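Local coordinates for protein phosphopantetheine adenylyltransferase (Archaeoglobus fulgidus, PDB 3DO8) that probably catalyses the reversible transfer of an adenylyl group from ATP to 4'-phosphopantetheine, a step of coenzyme A biosynthesis that yields dephospho-CoA and pyrophosphate, at residues G34-S37 with D38-R42; K59-M63 with R64-F68. One frame throughout, in Å; residues are numbered along the deposited sequence.

Interaction 1. Residues G34-S37 with D38-R42; sequences GVTS and DRMAR
Ser37 and Met40 meet where strand 31-36, in the parallel sheet of the nucleotidyltransferase fold, gives way to helix 38-44, and Ser37 is the N-cap residue of that helix. The Ser37 hydroxyl is folded back between its own backbone N and carbonyl carbon (chi1 72°), which aims OG at the first turn of the helix. There it accepts a fairly straight bond from Met40 N, 3.3 Å from Ser37 OG, while Met40 CB lies 3.4 Å from the same oxygen. Serine suits the post because its short side chain can stand in for the carbonyl that a preceding turn would have supplied. Ser37 O starts the regular helical pattern, accepting from Ala41 N, with 2.9 Å between Ala41 N and Ser37 O.

Thr36 and Met40 cross at about a right angle. With Met40 CG anti to the backbone N (chi1 -165°), CG comes across Thr36, touching its CB and lying 3.9 Å from Thr36 CG2; the chain then bends and turns off from Thr36. Thr36 divides its two branches: the methyl meets methionine, and the hydroxyl turns to Thr8 for a hydrogen bond. Asp38 OD1 makes a salt bridge with Arg54 and accepts a hydrogen bond from Phe51 N, tying this helix to helix 51-66. Alanine is small enough to sit close beside the threonine, Ala41 CB being 3.7 Å from Thr36 OG1.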
loop_
_atom_site.group_PDB
_atom_site.type_symbol
_atom_site.label_atom_id
_atom_site.label_comp_id
_atom_site.label_asym_id
_atom_site.label_seq_id
_atom_site.Cartn_x
_atom_site.Cartn_y
_atom_site.Cartn_z
ATOM N N GLY A 34 -2.383 11.647 -11.339
ATOM C CA GLY A 34 -1.992 11.883 -12.707
ATOM C C GLY A 34 -2.881 11.066 -13.613
ATOM O O GLY A 34 -3.111 9.868 -13.356
ATOM N N VAL A 35 -3.373 11.707 -14.673
ATOM C CA VAL A 35 -4.131 11.013 -15.706
ATOM C C VAL A 35 -3.373 11.200 -17.033
ATOM O O VAL A 35 -3.019 12.330 -17.412
ATOM C CB VAL A 35 -5.569 11.559 -15.751
ATOM C CG1 VAL A 35 -6.327 10.972 -16.959
ATOM C CG2 VAL A 35 -6.267 11.273 -14.396
ATOM N N THR A 36 -3.125 10.099 -17.737
ATOM C CA THR A 36 -2.312 10.145 -18.948
ATOM C C THR A 36 -2.965 11.011 -20.029
ATOM O O THR A 36 -4.183 10.980 -20.233
ATOM C CB THR A 36 -2.081 8.734 -19.511
ATOM O OG1 THR A 36 -3.337 8.077 -19.652
ATOM C CG2 THR A 36 -1.173 7.903 -18.603
ATOM N N SER A 37 -2.145 11.765 -20.748
ATOM C CA SER A 37 -2.603 12.446 -21.955
ATOM C C SER A 37 -3.121 11.425 -22.990
ATOM O O SER A 37 -2.800 10.224 -22.919
ATOM C CB SER A 37 -1.423 13.230 -22.545
ATOM O OG SER A 37 -0.515 12.307 -23.101
ATOM N N ASP A 38 -3.888 11.894 -23.969
ATOM C CA ASP A 38 -4.354 11.011 -25.053
ATOM C C ASP A 38 -3.183 10.309 -25.754
ATOM O O ASP A 38 -3.237 9.115 -26.036
ATOM C CB ASP A 38 -5.152 11.813 -26.080
ATOM C CG ASP A 38 -6.475 12.300 -25.545
ATOM O OD1 ASP A 38 -6.869 11.850 -24.457
ATOM O OD2 ASP A 38 -7.109 13.150 -26.202
ATOM N N ARG A 39 -2.112 11.049 -25.994
ATOM C CA ARG A 39 -0.939 10.489 -26.685
ATOM C C ARG A 39 -0.418 9.266 -25.960
ATOM O O ARG A 39 -0.227 8.194 -26.532
ATOM C CB ARG A 39 0.178 11.513 -26.747
ATOM C CG ARG A 39 0.180 12.370 -27.970
ATOM C CD ARG A 39 1.607 12.864 -28.276
ATOM N NE ARG A 39 1.607 14.233 -28.800
ATOM C CZ ARG A 39 1.049 14.620 -29.954
ATOM N NH1 ARG A 39 0.409 13.750 -30.746
ATOM N NH2 ARG A 39 1.118 15.902 -30.313
ATOM N N MET A 40 -0.246 9.450 -24.659
ATOM C CA MET A 40 0.308 8.456 -23.776
ATOM C C MET A 40 -0.620 7.261 -23.561
ATOM O O MET A 40 -0.173 6.108 -23.465
ATOM C CB MET A 40 0.564 9.171 -22.459
ATOM C CG MET A 40 1.436 8.484 -21.488
ATOM S SD MET A 40 2.470 9.743 -20.686
ATOM C CE MET A 40 3.650 9.780 -22.099
ATOM N N ALA A 41 -1.917 7.533 -23.453
ATOM C CA ALA A 41 -2.896 6.481 -23.262
ATOM C C ALA A 41 -2.885 5.510 -24.453
ATOM O O ALA A 41 -2.944 4.295 -24.272
ATOM C CB ALA A 41 -4.272 7.093 -23.089
ATOM N N ARG A 42 -2.791 6.070 -25.654
ATOM C CA ARG A 42 -2.834 5.306 -26.913
ATOM C C ARG A 42 -1.657 4.340 -27.125
ATOM O O ARG A 42 -1.794 3.339 -27.854
ATOM C CB ARG A 42 -2.873 6.264 -28.098
ATOM C CG ARG A 42 -4.228 6.863 -28.387
ATOM C CD ARG A 42 -4.255 7.473 -29.798
ATOM N NE ARG A 42 -3.484 8.724 -29.887
ATOM C CZ ARG A 42 -3.966 9.942 -29.614
ATOM N NH1 ARG A 42 -5.232 10.105 -29.231
ATOM N NH2 ARG A 42 -3.178 11.010 -29.724
#

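Interaction 2. Residues K59-M63 with R64-F68; sequences KRYVM and RKYGF
Val62 and Phe68 make the close-packed side of this contact: Val62 CG1 sits over one face of the Phe68 ring in a CH-pi contact, 4.2 Å from the centroid and 13° off the ring normal. Branched valine suits this buried place, and its side chain also touches Ile20 and Ile24 of helix 14-27. Nearby, Tyr61 and Tyr66 approach through their CE2 atoms at 4.2 Å, and one water joins their hydroxyls, 2.6 Å from Tyr61 OH and 2.7 Å from Tyr66 OH, lying in the plane of both rings at their edges. Tyr66 OH also bonds Asp21.

All this happens at the C-terminus of helix 51-66. Tyr66 N still bonds Val62 O, but Gly67 is the first residue to leave helical angles, at a positive phi (76°) that glycine, lacking a CB, adopts without strain. Gly67 N lies 2.9 Å from Met63 O, bonding it from above the carbonyl plane, with a weak second bond to Val62 O.

The other side is exposed and polar. In one of two modelled conformers, Arg64 lays a guanidinium face over Tyr61 CA. Long aliphatic stems suit such a border: Lys65 CG rests 3.6 Å from Tyr61 CE1, and the rest of the lysine continues past the ring.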
loop_
_atom_site.group_PDB
_atom_site.type_symbol
_atom_site.label_atom_id
_atom_site.label_comp_id
_atom_site.label_asym_id
_atom_site.label_seq_id
_atom_site.Cartn_x
_atom_site.Cartn_y
_atom_site.Cartn_z
ATOM N N LYS A 59 -12.611 12.223 -11.166
ATOM C CA LYS A 59 -13.084 13.273 -10.257
ATOM C C LYS A 59 -14.456 12.950 -9.680
ATOM O O LYS A 59 -14.661 13.088 -8.461
ATOM C CB LYS A 59 -13.091 14.634 -10.946
ATOM C CG LYS A 59 -11.702 15.220 -11.087
ATOM C CD LYS A 59 -11.766 16.696 -11.491
ATOM C CE LYS A 59 -12.209 16.860 -12.870
ATOM N NZ LYS A 59 -12.305 18.344 -13.221
ATOM N N ARG A 60 -15.381 12.480 -10.527
ATOM C CA ARG A 60 -16.734 12.207 -10.052
ATOM C C ARG A 60 -16.776 11.042 -9.099
ATOM O O ARG A 60 -17.565 11.013 -8.142
ATOM C CB ARG A 60 -17.682 11.940 -11.202
ATOM C CG ARG A 60 -17.989 13.146 -11.998
ATOM C CD ARG A 60 -19.224 12.885 -12.870
ATOM N NE ARG A 60 -19.350 13.922 -13.890
ATOM C CZ ARG A 60 -18.927 13.801 -15.145
ATOM N NH1 ARG A 60 -18.332 12.675 -15.550
ATOM N NH2 ARG A 60 -19.076 14.821 -15.978
ATOM N N TYR A 61 -15.952 10.042 -9.399
ATOM C CA TYR A 61 -15.859 8.833 -8.550
ATOM C C TYR A 61 -15.350 9.215 -7.157
ATOM O O TYR A 61 -15.931 8.848 -6.123
ATOM C CB TYR A 61 -14.965 7.758 -9.193
ATOM C CG TYR A 61 -14.700 6.652 -8.213
ATOM C CD1 TYR A 61 -15.666 5.698 -7.952
ATOM C CD2 TYR A 61 -13.506 6.595 -7.487
ATOM C CE1 TYR A 61 -15.475 4.737 -7.024
ATOM C CE2 TYR A 61 -13.282 5.604 -6.539
ATOM C CZ TYR A 61 -14.289 4.664 -6.313
ATOM O OH TYR A 61 -14.182 3.669 -5.385
ATOM N N VAL A 62 -14.240 9.948 -7.123
ATOM C CA VAL A 62 -13.678 10.408 -5.854
ATOM C C VAL A 62 -14.652 11.309 -5.064
ATOM O O VAL A 62 -14.792 11.163 -3.847
ATOM C CB VAL A 62 -12.301 11.053 -6.051
ATOM C CG1 VAL A 62 -11.803 11.669 -4.731
ATOM C CG2 VAL A 62 -11.318 9.973 -6.621
ATOM N N MET A 63 -15.321 12.233 -5.744
ATOM C CA MET A 63 -16.330 13.058 -5.072
ATOM C C MET A 63 -17.414 12.188 -4.448
ATOM O O MET A 63 -17.758 12.363 -3.278
ATOM C CB MET A 63 -16.945 14.073 -6.039
ATOM C CG MET A 63 -18.010 14.970 -5.391
ATOM S SD MET A 63 -17.468 15.987 -3.931
ATOM C CE MET A 63 -16.681 16.921 -4.967
ATOM N N ARG A 64 -17.946 11.263 -5.248
ATOM C CA ARG A 64 -19.044 10.379 -4.827
ATOM C C ARG A 64 -18.707 9.522 -3.601
ATOM O O ARG A 64 -19.530 9.405 -2.689
ATOM C CB ARG A 64 -19.441 9.501 -6.013
ATOM C CG ARG A 64 -20.689 8.691 -5.864
ATOM C CD ARG A 64 -21.272 8.305 -7.243
ATOM N NE ARG A 64 -20.351 7.558 -8.126
ATOM C CZ ARG A 64 -19.614 8.083 -9.122
ATOM N NH1 ARG A 64 -19.648 9.387 -9.376
ATOM N NH2 ARG A 64 -18.822 7.289 -9.876
ATOM N N LYS A 65 -17.491 8.958 -3.566
ATOM C CA LYS A 65 -17.047 8.019 -2.510
ATOM C C LYS A 65 -16.296 8.658 -1.356
ATOM O O LYS A 65 -16.331 8.148 -0.245
ATOM C CB LYS A 65 -16.198 6.890 -3.102
ATOM C CG LYS A 65 -16.957 5.984 -4.020
ATOM C CD LYS A 65 -18.039 5.203 -3.302
ATOM C CE LYS A 65 -18.659 4.136 -4.198
ATOM N NZ LYS A 65 -19.701 3.367 -3.432
ATOM N N TYR A 66 -15.617 9.768 -1.614
ATOM C CA TYR A 66 -14.737 10.395 -0.621
ATOM C C TYR A 66 -15.049 11.833 -0.275
ATOM O O TYR A 66 -14.462 12.370 0.672
ATOM C CB TYR A 66 -13.261 10.308 -1.034
ATOM C CG TYR A 66 -12.824 8.871 -1.201
ATOM C CD1 TYR A 66 -12.355 8.130 -0.113
ATOM C CD2 TYR A 66 -12.907 8.212 -2.437
ATOM C CE1 TYR A 66 -11.964 6.784 -0.262
ATOM C CE2 TYR A 66 -12.530 6.884 -2.567
ATOM C CZ TYR A 66 -12.099 6.159 -1.478
ATOM O OH TYR A 66 -11.701 4.826 -1.669
ATOM N N GLY A 67 -15.958 12.448 -1.021
ATOM C CA GLY A 67 -16.470 13.770 -0.665
ATOM C C GLY A 67 -15.539 14.928 -0.945
ATOM O O GLY A 67 -15.742 16.026 -0.397
ATOM N N PHE A 68 -14.545 14.739 -1.833
ATOM C CA PHE A 68 -13.789 15.882 -2.360
ATOM C C PHE A 68 -13.420 15.700 -3.824
ATOM O O PHE A 68 -13.457 14.586 -4.349
ATOM C CB PHE A 68 -12.553 16.155 -1.509
ATOM C CG PHE A 68 -11.487 15.132 -1.632
ATOM C CD1 PHE A 68 -10.386 15.362 -2.440
ATOM C CD2 PHE A 68 -11.525 13.948 -0.907
ATOM C CE1 PHE A 68 -9.359 14.418 -2.538
ATOM C CE2 PHE A 68 -10.491 13.005 -1.028
ATOM C CZ PHE A 68 -9.399 13.284 -1.818
HETATM O O HOH W 1 -11.851 3.774 -4.156
#

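Interactions 1 and 2 treat opposite ends of helices: 34-37 with 38-42 starts helix 38-44, and 59-63 with 64-68 finishes the next one, helix 51-66. Their centres lie 21 Å apart and their nearest atoms about 7 Å apart, without touching, although helix 51-66 serves both, its earlier part facing interaction 1. Each contact is partly buried, but interaction 1 rests on a side-chain hydroxyl at the end of an inner strand of the sheet, with little apolar packing, whereas interaction 2 combines aromatic and aliphatic packing against helix 14-27 with a surface of charged chains. Thr36 and Ala41 are the buried residues in contact in the first; in the second, four buried residues stand against five exposed ones.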